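Local atomic coordinates of hydrolase (Thermococcus thioreducens, PDB entry 6IAH), a protein that is a magnesium-binding phosphatase of the haloacid dehalogenase superfamily, hydrolysing diverse phosphorylated substrates, perhaps phosphoglycolate among them. Residues E46-G51 against F57-A62; I64-S69 against I85-E90. All coordinates share one frame; numbering follows the deposited sequence.

Overall arrangement
Both contacts lie in the mainly helical part of the chain that follows strand 2-5 and precedes strand 145-149 in sequence, and helix 56-68 runs through both. They follow each other along the chain: in contact 1 its first part meets helix 41-50, and in contact 2 its last turns meet helix 85-92, with contact centres about 10 Å apart. Between them, Ile-85 packs on Ala-62 and Glu-61 forms a salt bridge with Arg-89, so the two interfaces are joined directly. Phe-79 touches both Leu-47 and the Trp-87 ring. Contact 1 is nearer the magnesium site; contact 2 lies farther out, consistent with a cap built over the catalytic core.

Contact 1: E46-G51 against F57-A62; sequences ELRRKG and FKVSEA
Arg-49 NH2 bonds to Glu-46 OE2 at 2.7 Å, the shorter half of a side-on salt bridge whose other half, Arg-49 NE to Glu-46 OE1 at 3.0 Å, is nearly straight at 171°. This pair lies on helix 41-50, away from the interface with helix 56-68. The two short helical segments cross at 123° with their axes 10.4 Å apart at the closest point. Leu-47 fills the middle with one methyl: CD2 reaches Ala-62 CB at 3.7 Å and Val-59 CG1 at 4.2 Å. With CG swung anti to the backbone N (chi1 -177°), the leucine extends across to helix 56-68, sliding past Val-59, which points the opposite way. A second conformer of Leu-47 is deposited, so these methyl contacts describe one of two states. Val-59 divides its branches, CG1 going to the leucine and CG2 to Arg-48 CG at 4.3 Å, and Phe-53 touches both Leu-47 and Val-59. The aliphatic part of Arg-48 thus borders the apolar interface, while its charged end, with NE paired to Asp-56 and NH1 to Asp-19, ties helix 41-50 to the start of helix 56-68 and to helix 17-32. The Arg-48 side chain is about 8 Å from that of Glu-16, which binds a second magnesium ion in a structure of this protein, though that ion is not bound to this chain here. A steeply crossing helix pair of this kind, inserted after the first core strand on the side facing the metal site, fits the helical C1-type cap of haloacid dehalogenase phosphatases.

Contact 2: I64-S69 against I85-E90; sequences ILFALS and IEWVRE
Leu-65 and Val-88, whose CA atoms are 7.6 Å apart, mark the nearest point between two helical segments that run in roughly the same direction, inclined at 37°, with axes 10.9 Å apart. Val-88 is at the centre: both methyls meet the Phe-66 ring, and CG1 also meets Leu-65. CG1 lies 3.7 Å from Leu-65 CD1 and comes within 3.8 Å of Phe-66 CE1, while CG2 lies 3.6 Å from the same Phe-66 CE1. The valine therefore sits between the leucine and the far end of the phenylalanine ring, and the side chains of Phe-66 and Val-88 cross at about a right angle. Phe-66 starts out across the interface rather than directly at it; its CG stands beside the backbone N (chi1 -75°), which carries CE1 and CZ over to the other helix. There CZ also touches Trp-87 CZ3 at 4.0 Å, where the two side chains are again roughly perpendicular. The Trp-87 ring also makes an edge-to-face contact with Phe-79, and Phe-66 is backed by Ala-72 and Leu-75 of helix 72-78. An alanine in place of Phe-66 would probably leave Val-88 CG2 and the CZ3 corner of Trp-87 without their partner and open a gap facing Leu-75. Ser-69 OG donates to Phe-66 O at 2.6 Å, from a position tilted out of the carbonyl plane. On helix 85-92, Ile-85 CG2 lies 3.5 Å above the Arg-89 guanidinium, over its centre. Between the two segments the meeting is wholly apolar, so cohesion there depends on the complementary shapes of aliphatic and aromatic groups, while the charge of Arg-89 is paired through NE with Glu-61.

Contact 1: E46-G51 against F57-A62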
ATOM      1  N   GLU A  46      13.514   4.214   1.148  1.00 29.49           N
ATOM      2  CA  GLU A  46      13.973   5.362   0.376  1.00 31.23           C
ATOM      3  C   GLU A  46      13.788   5.183  -1.117  1.00 30.50           C
ATOM      4  O   GLU A  46      13.439   6.119  -1.801  1.00 29.20           O
ATOM      5  CB  GLU A  46      15.445   5.618   0.691  1.00 33.77           C
ATOM      6  CG  GLU A  46      16.108   6.785  -0.009  1.00 37.91           C
ATOM      7  CD  GLU A  46      15.414   8.120   0.234  1.00 42.96           C
ATOM      8  OE1 GLU A  46      14.614   8.281   1.190  1.00 40.87           O
ATOM      9  OE2 GLU A  46      15.661   9.005  -0.590  1.00 42.14           O
ATOM     10  N   LEU A  47      14.019   3.970  -1.608  0.50 29.56           N
ATOM     11  CA  LEU A  47      13.950   3.700  -3.027  0.50 27.89           C
ATOM     12  C   LEU A  47      12.497   3.782  -3.473  0.50 28.17           C
ATOM     13  O   LEU A  47      12.201   4.368  -4.507  0.50 29.87           O
ATOM     14  CB  LEU A  47      14.591   2.335  -3.324  0.50 28.82           C
ATOM     15  CG  LEU A  47      14.676   1.918  -4.791  0.50 27.70           C
ATOM     16  CD1 LEU A  47      15.421   2.986  -5.559  0.50 27.32           C
ATOM     17  CD2 LEU A  47      15.372   0.574  -4.984  0.50 27.13           C
ATOM     18  N   ARG A  48      11.582   3.249  -2.667  1.00 28.36           N
ATOM     19  CA  ARG A  48      10.169   3.325  -2.960  1.00 30.93           C
ATOM     20  C   ARG A  48       9.670   4.779  -2.877  1.00 32.15           C
ATOM     21  O   ARG A  48       8.922   5.218  -3.731  1.00 31.65           O
ATOM     22  CB  ARG A  48       9.352   2.430  -2.011  1.00 31.97           C
ATOM     23  CG  ARG A  48       7.952   2.178  -2.519  1.00 35.22           C
ATOM     24  CD  ARG A  48       7.012   1.642  -1.447  1.00 33.83           C
ATOM     25  NE  ARG A  48       7.263   0.253  -1.127  1.00 33.33           N
ATOM     26  CZ  ARG A  48       7.761  -0.203   0.036  1.00 35.36           C
ATOM     27  NH1 ARG A  48       8.111   0.616   0.970  1.00 32.21           N
ATOM     28  NH2 ARG A  48       7.898  -1.510   0.267  1.00 40.31           N
ATOM     29  N   ARG A  49      10.131   5.507  -1.878  1.00 30.95           N
ATOM     30  CA  ARG A  49       9.714   6.886  -1.671  1.00 33.90           C
ATOM     31  C   ARG A  49      10.128   7.797  -2.815  1.00 32.33           C
ATOM     32  O   ARG A  49       9.298   8.498  -3.374  1.00 33.15           O
ATOM     33  CB  ARG A  49      10.314   7.433  -0.362  1.00 40.06           C
ATOM     34  CG  ARG A  49       9.854   8.854   0.028  1.00 41.39           C
ATOM     35  CD  ARG A  49      10.833   9.511   0.996  1.00 45.49           C
ATOM     36  NE  ARG A  49      12.161   9.783   0.415  1.00 43.65           N
ATOM     37  CZ  ARG A  49      12.435  10.711  -0.502  1.00 46.73           C
ATOM     38  NH1 ARG A  49      11.480  11.501  -0.974  1.00 53.19           N
ATOM     39  NH2 ARG A  49      13.676  10.858  -0.974  1.00 44.56           N
ATOM     40  N   LYS A  50      11.396   7.801  -3.159  1.00 31.94           N
ATOM     41  CA  LYS A  50      11.882   8.693  -4.202  1.00 31.54           C
ATOM     42  C   LYS A  50      11.499   8.212  -5.601  1.00 32.30           C
ATOM     43  O   LYS A  50      11.347   9.048  -6.478  1.00 30.81           O
ATOM     44  CB  LYS A  50      13.396   8.906  -4.114  1.00 35.93           C
ATOM     45  CG  LYS A  50      14.227   7.758  -4.707  1.00 40.93           C
ATOM     46  CD  LYS A  50      15.725   7.785  -4.368  1.00 39.82           C
ATOM     47  CE  LYS A  50      16.371   9.093  -4.690  1.00 36.52           C
ATOM     48  NZ  LYS A  50      17.853   9.027  -4.676  1.00 35.20           N
ATOM     49  N   GLY A  51      11.372   6.888  -5.805  1.00 28.96           N
ATOM     50  CA  GLY A  51      11.068   6.299  -7.113  1.00 27.71           C
ATOM     51  C   GLY A  51       9.601   6.449  -7.481  1.00 28.39           C
ATOM     52  O   GLY A  51       8.802   6.970  -6.701  1.00 31.85           O
ATOM     53  N   PHE A  57       7.537  -5.623  -6.654  1.00 26.80           N
ATOM     54  CA  PHE A  57       8.310  -6.574  -7.482  1.00 27.28           C
ATOM     55  C   PHE A  57       9.455  -5.824  -8.208  1.00 25.64           C
ATOM     56  O   PHE A  57      10.589  -6.280  -8.295  1.00 25.50           O
ATOM     57  CB  PHE A  57       7.458  -7.272  -8.584  1.00 28.63           C
ATOM     58  CG  PHE A  57       6.113  -7.790  -8.127  1.00 29.68           C
ATOM     59  CD1 PHE A  57       5.989  -8.496  -6.938  1.00 31.61           C
ATOM     60  CD2 PHE A  57       4.988  -7.640  -8.932  1.00 30.92           C
ATOM     61  CE1 PHE A  57       4.756  -9.000  -6.510  1.00 32.28           C
ATOM     62  CE2 PHE A  57       3.759  -8.158  -8.532  1.00 34.13           C
ATOM     63  CZ  PHE A  57       3.638  -8.841  -7.324  1.00 32.94           C
ATOM     64  N   LYS A  58       9.145  -4.618  -8.662  1.00 26.26           N
ATOM     65  CA  LYS A  58      10.111  -3.756  -9.338  1.00 25.69           C
ATOM     66  C   LYS A  58      11.086  -3.173  -8.346  1.00 24.18           C
ATOM     67  O   LYS A  58      12.244  -3.065  -8.654  1.00 22.78           O
ATOM     68  CB  LYS A  58       9.420  -2.629 -10.116  1.00 28.91           C
ATOM     69  CG  LYS A  58       8.446  -3.088 -11.195  1.00 29.12           C
ATOM     70  CD  LYS A  58       9.202  -3.918 -12.185  1.00 38.62           C
ATOM     71  CE  LYS A  58       8.316  -4.602 -13.219  1.00 46.69           C
ATOM     72  NZ  LYS A  58       7.296  -3.691 -13.791  1.00 44.82           N
ATOM     73  N   VAL A  59      10.611  -2.823  -7.172  1.00 23.15           N
ATOM     74  CA  VAL A  59      11.514  -2.319  -6.138  1.00 23.80           C
ATOM     75  C   VAL A  59      12.467  -3.452  -5.770  1.00 22.66           C
ATOM     76  O   VAL A  59      13.647  -3.192  -5.647  1.00 22.67           O
ATOM     77  CB  VAL A  59      10.802  -1.807  -4.864  1.00 24.16           C
ATOM     78  CG1 VAL A  59      11.831  -1.297  -3.805  1.00 24.25           C
ATOM     79  CG2 VAL A  59       9.874  -0.636  -5.178  1.00 25.88           C
ATOM     80  N   SER A  60      11.955  -4.685  -5.620  1.00 23.82           N
ATOM     81  CA  SER A  60      12.796  -5.841  -5.268  1.00 23.31           C
ATOM     82  C   SER A  60      13.871  -6.017  -6.343  1.00 23.88           C
ATOM     83  O   SER A  60      15.070  -6.169  -6.038  1.00 20.78           O
ATOM     84  CB  SER A  60      11.956  -7.118  -5.111  1.00 24.22           C
ATOM     85  OG  SER A  60      10.977  -7.018  -4.082  1.00 24.80           O
ATOM     86  N   GLU A  61      13.468  -5.969  -7.608  1.00 19.85           N
ATOM     87  CA  GLU A  61      14.410  -6.086  -8.709  1.00 21.04           C
ATOM     88  C   GLU A  61      15.567  -5.097  -8.708  1.00 20.06           C
ATOM     89  O   GLU A  61      16.726  -5.491  -8.896  1.00 23.33           O
ATOM     90  CB  GLU A  61      13.669  -6.017 -10.086  1.00 19.95           C
ATOM     91  CG  GLU A  61      14.596  -6.225 -11.257  1.00 20.28           C
ATOM     92  CD  GLU A  61      13.791  -6.104 -12.612  1.00 23.35           C
ATOM     93  OE1 GLU A  61      12.580  -6.042 -12.543  1.00 22.52           O
ATOM     94  OE2 GLU A  61      14.395  -6.065 -13.685  1.00 22.53           O
ATOM     95  N   ALA A  62      15.232  -3.838  -8.453  1.00 20.34           N
ATOM     96  CA  ALA A  62      16.182  -2.776  -8.324  1.00 20.86           C
ATOM     97  C   ALA A  62      17.173  -3.115  -7.193  1.00 23.03           C
ATOM     98  O   ALA A  62      18.337  -3.009  -7.390  1.00 23.08           O
ATOM     99  CB  ALA A  62      15.476  -1.465  -8.023  1.00 22.01           C
TER

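Contact 2: I64-S69 against I85-E90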
ATOM      1  N   ILE A  64      18.017  -5.944  -5.820  1.00 22.53           N
ATOM      2  CA  ILE A  64      18.820  -7.127  -6.178  1.00 23.67           C
ATOM      3  C   ILE A  64      20.026  -6.725  -7.009  1.00 23.57           C
ATOM      4  O   ILE A  64      21.205  -7.003  -6.646  1.00 24.50           O
ATOM      5  CB  ILE A  64      18.003  -8.203  -6.924  1.00 21.87           C
ATOM      6  CG1 ILE A  64      16.980  -8.805  -6.004  1.00 22.08           C
ATOM      7  CG2 ILE A  64      18.925  -9.322  -7.453  1.00 23.23           C
ATOM      8  CD1 ILE A  64      15.873  -9.540  -6.750  1.00 22.42           C
ATOM      9  N   LEU A  65      19.756  -5.996  -8.065  1.00 21.99           N
ATOM     10  CA  LEU A  65      20.811  -5.513  -8.963  1.00 21.85           C
ATOM     11  C   LEU A  65      21.729  -4.589  -8.210  1.00 24.51           C
ATOM     12  O   LEU A  65      22.958  -4.747  -8.290  1.00 24.22           O
ATOM     13  CB  LEU A  65      20.259  -4.883 -10.249  1.00 22.66           C
ATOM     14  CG  LEU A  65      19.542  -5.910 -11.201  1.00 25.12           C
ATOM     15  CD1 LEU A  65      18.698  -5.244 -12.293  1.00 24.63           C
ATOM     16  CD2 LEU A  65      20.528  -6.841 -11.870  1.00 26.20           C
ATOM     17  N   PHE A  66      21.164  -3.680  -7.419  1.00 22.32           N
ATOM     18  CA  PHE A  66      22.033  -2.718  -6.716  1.00 23.05           C
ATOM     19  C   PHE A  66      22.954  -3.461  -5.756  1.00 21.01           C
ATOM     20  O   PHE A  66      24.128  -3.127  -5.664  1.00 27.85           O
ATOM     21  CB  PHE A  66      21.227  -1.719  -5.861  1.00 25.65           C
ATOM     22  CG  PHE A  66      20.501  -0.615  -6.646  1.00 24.30           C
ATOM     23  CD1 PHE A  66      20.528  -0.548  -8.007  1.00 24.06           C
ATOM     24  CD2 PHE A  66      19.845   0.402  -5.948  1.00 27.21           C
ATOM     25  CE1 PHE A  66      19.867   0.483  -8.703  1.00 25.68           C
ATOM     26  CE2 PHE A  66      19.211   1.458  -6.643  1.00 26.31           C
ATOM     27  CZ  PHE A  66      19.206   1.454  -8.013  1.00 27.24           C
ATOM     28  N   ALA A  67      22.403  -4.397  -5.015  1.00 22.53           N
ATOM     29  CA  ALA A  67      23.191  -5.149  -3.999  1.00 24.69           C
ATOM     30  C   ALA A  67      24.165  -6.116  -4.647  1.00 30.58           C
ATOM     31  O   ALA A  67      25.241  -6.367  -4.087  1.00 27.05           O
ATOM     32  CB  ALA A  67      22.289  -5.874  -3.029  1.00 25.33           C
ATOM     33  N   LEU A  68      23.819  -6.653  -5.826  1.00 26.26           N
ATOM     34  CA  LEU A  68      24.797  -7.450  -6.590  1.00 27.91           C
ATOM     35  C   LEU A  68      26.019  -6.679  -6.938  1.00 28.74           C
ATOM     36  O   LEU A  68      27.103  -7.274  -7.069  1.00 28.20           O
ATOM     37  CB  LEU A  68      24.204  -8.017  -7.899  1.00 31.27           C
ATOM     38  CG  LEU A  68      23.396  -9.324  -7.775  1.00 34.95           C
ATOM     39  CD1 LEU A  68      22.802  -9.709  -9.137  1.00 36.52           C
ATOM     40  CD2 LEU A  68      24.334 -10.419  -7.272  1.00 38.44           C
ATOM     41  N   SER A  69      25.835  -5.379  -7.167  1.00 27.68           N
ATOM     42  CA  SER A  69      26.921  -4.497  -7.575  1.00 27.93           C
ATOM     43  C   SER A  69      27.792  -4.121  -6.366  1.00 26.80           C
ATOM     44  O   SER A  69      28.838  -3.529  -6.546  1.00 30.81           O
ATOM     45  CB  SER A  69      26.401  -3.213  -8.190  1.00 25.57           C
ATOM     46  OG  SER A  69      26.012  -2.293  -7.182  1.00 27.36           O
ATOM     47  N   ILE A  85      12.098   1.197 -12.949  1.00 25.55           N
ATOM     48  CA  ILE A  85      12.998   0.033 -13.134  1.00 25.37           C
ATOM     49  C   ILE A  85      13.872   0.159 -14.396  1.00 27.22           C
ATOM     50  O   ILE A  85      14.987  -0.386 -14.461  1.00 24.69           O
ATOM     51  CB  ILE A  85      12.209  -1.315 -13.106  1.00 24.94           C
ATOM     52  CG1 ILE A  85      13.150  -2.518 -12.861  1.00 21.43           C
ATOM     53  CG2 ILE A  85      11.396  -1.561 -14.416  1.00 24.46           C
ATOM     54  CD1 ILE A  85      14.031  -2.369 -11.596  1.00 22.31           C
ATOM     55  N   GLU A  86      13.379   0.887 -15.392  1.00 26.34           N
ATOM     56  CA  GLU A  86      14.135   1.147 -16.601  1.00 28.63           C
ATOM     57  C   GLU A  86      15.520   1.726 -16.363  1.00 26.82           C
ATOM     58  O   GLU A  86      16.435   1.410 -17.084  1.00 25.94           O
ATOM     59  CB  GLU A  86      13.317   2.073 -17.534  1.00 37.73           C
ATOM     60  CG  GLU A  86      14.089   2.618 -18.734  1.00 46.07           C
ATOM     61  CD  GLU A  86      13.281   3.699 -19.433  1.00 59.80           C
ATOM     62  OE1 GLU A  86      12.188   3.357 -19.968  1.00 68.59           O
ATOM     63  OE2 GLU A  86      13.721   4.878 -19.394  1.00 66.71           O
ATOM     64  N   TRP A  87      15.658   2.639 -15.431  1.00 26.67           N
ATOM     65  CA  TRP A  87      16.972   3.205 -15.133  1.00 27.76           C
ATOM     66  C   TRP A  87      17.996   2.107 -14.731  1.00 24.90           C
ATOM     67  O   TRP A  87      19.127   2.127 -15.169  1.00 27.08           O
ATOM     68  CB  TRP A  87      16.854   4.258 -14.039  1.00 27.90           C
ATOM     69  CG  TRP A  87      18.081   5.059 -13.695  1.00 27.88           C
ATOM     70  CD1 TRP A  87      18.416   6.271 -14.211  1.00 30.27           C
ATOM     71  CD2 TRP A  87      19.085   4.752 -12.725  1.00 28.01           C
ATOM     72  NE1 TRP A  87      19.563   6.728 -13.653  1.00 29.63           N
ATOM     73  CE2 TRP A  87      19.999   5.835 -12.722  1.00 29.25           C
ATOM     74  CE3 TRP A  87      19.311   3.664 -11.865  1.00 29.38           C
ATOM     75  CZ2 TRP A  87      21.166   5.871 -11.899  1.00 31.90           C
ATOM     76  CZ3 TRP A  87      20.476   3.696 -11.020  1.00 31.40           C
ATOM     77  CH2 TRP A  87      21.345   4.817 -11.015  1.00 33.25           C
ATOM     78  N   VAL A  88      17.541   1.178 -13.910  1.00 24.23           N
ATOM     79  CA  VAL A  88      18.327   0.090 -13.392  1.00 23.73           C
ATOM     80  C   VAL A  88      18.692  -0.892 -14.482  1.00 24.25           C
ATOM     81  O   VAL A  88      19.841  -1.274 -14.626  1.00 23.02           O
ATOM     82  CB  VAL A  88      17.581  -0.638 -12.231  1.00 23.38           C
ATOM     83  CG1 VAL A  88      18.510  -1.660 -11.579  1.00 26.03           C
ATOM     84  CG2 VAL A  88      17.167   0.344 -11.121  1.00 24.39           C
ATOM     85  N   ARG A  89      17.692  -1.266 -15.298  1.00 22.22           N
ATOM     86  CA  ARG A  89      17.884  -2.166 -16.378  1.00 23.29           C
ATOM     87  C   ARG A  89      18.803  -1.637 -17.435  1.00 24.84           C
ATOM     88  O   ARG A  89      19.662  -2.385 -17.949  1.00 24.79           O
ATOM     89  CB  ARG A  89      16.539  -2.576 -17.001  1.00 21.93           C
ATOM     90  CG  ARG A  89      15.715  -3.400 -16.063  1.00 22.44           C
ATOM     91  CD  ARG A  89      14.284  -3.560 -16.613  1.00 23.23           C
ATOM     92  NE  ARG A  89      13.436  -4.373 -15.740  1.00 22.86           N
ATOM     93  CZ  ARG A  89      12.147  -4.635 -15.979  1.00 26.79           C
ATOM     94  NH1 ARG A  89      11.595  -4.113 -17.085  1.00 25.24           N
ATOM     95  NH2 ARG A  89      11.408  -5.366 -15.119  1.00 26.73           N
ATOM     96  N   GLU A  90      18.680  -0.349 -17.710  1.00 25.12           N
ATOM     97  CA  GLU A  90      19.563   0.270 -18.696  1.00 27.20           C
ATOM     98  C   GLU A  90      20.970   0.337 -18.148  1.00 28.63           C
ATOM     99  O   GLU A  90      21.928   0.139 -18.878  1.00 29.58           O
ATOM    100  CB  GLU A  90      19.082   1.646 -19.084  1.00 30.96           C
ATOM    101  CG  GLU A  90      17.980   1.638 -20.129  1.00 37.18           C
ATOM    102  CD  GLU A  90      17.415   3.029 -20.403  1.00 46.46           C
ATOM    103  OE1 GLU A  90      18.000   4.026 -19.935  1.00 55.17           O
ATOM    104  OE2 GLU A  90      16.376   3.129 -21.085  1.00 52.39           O
TER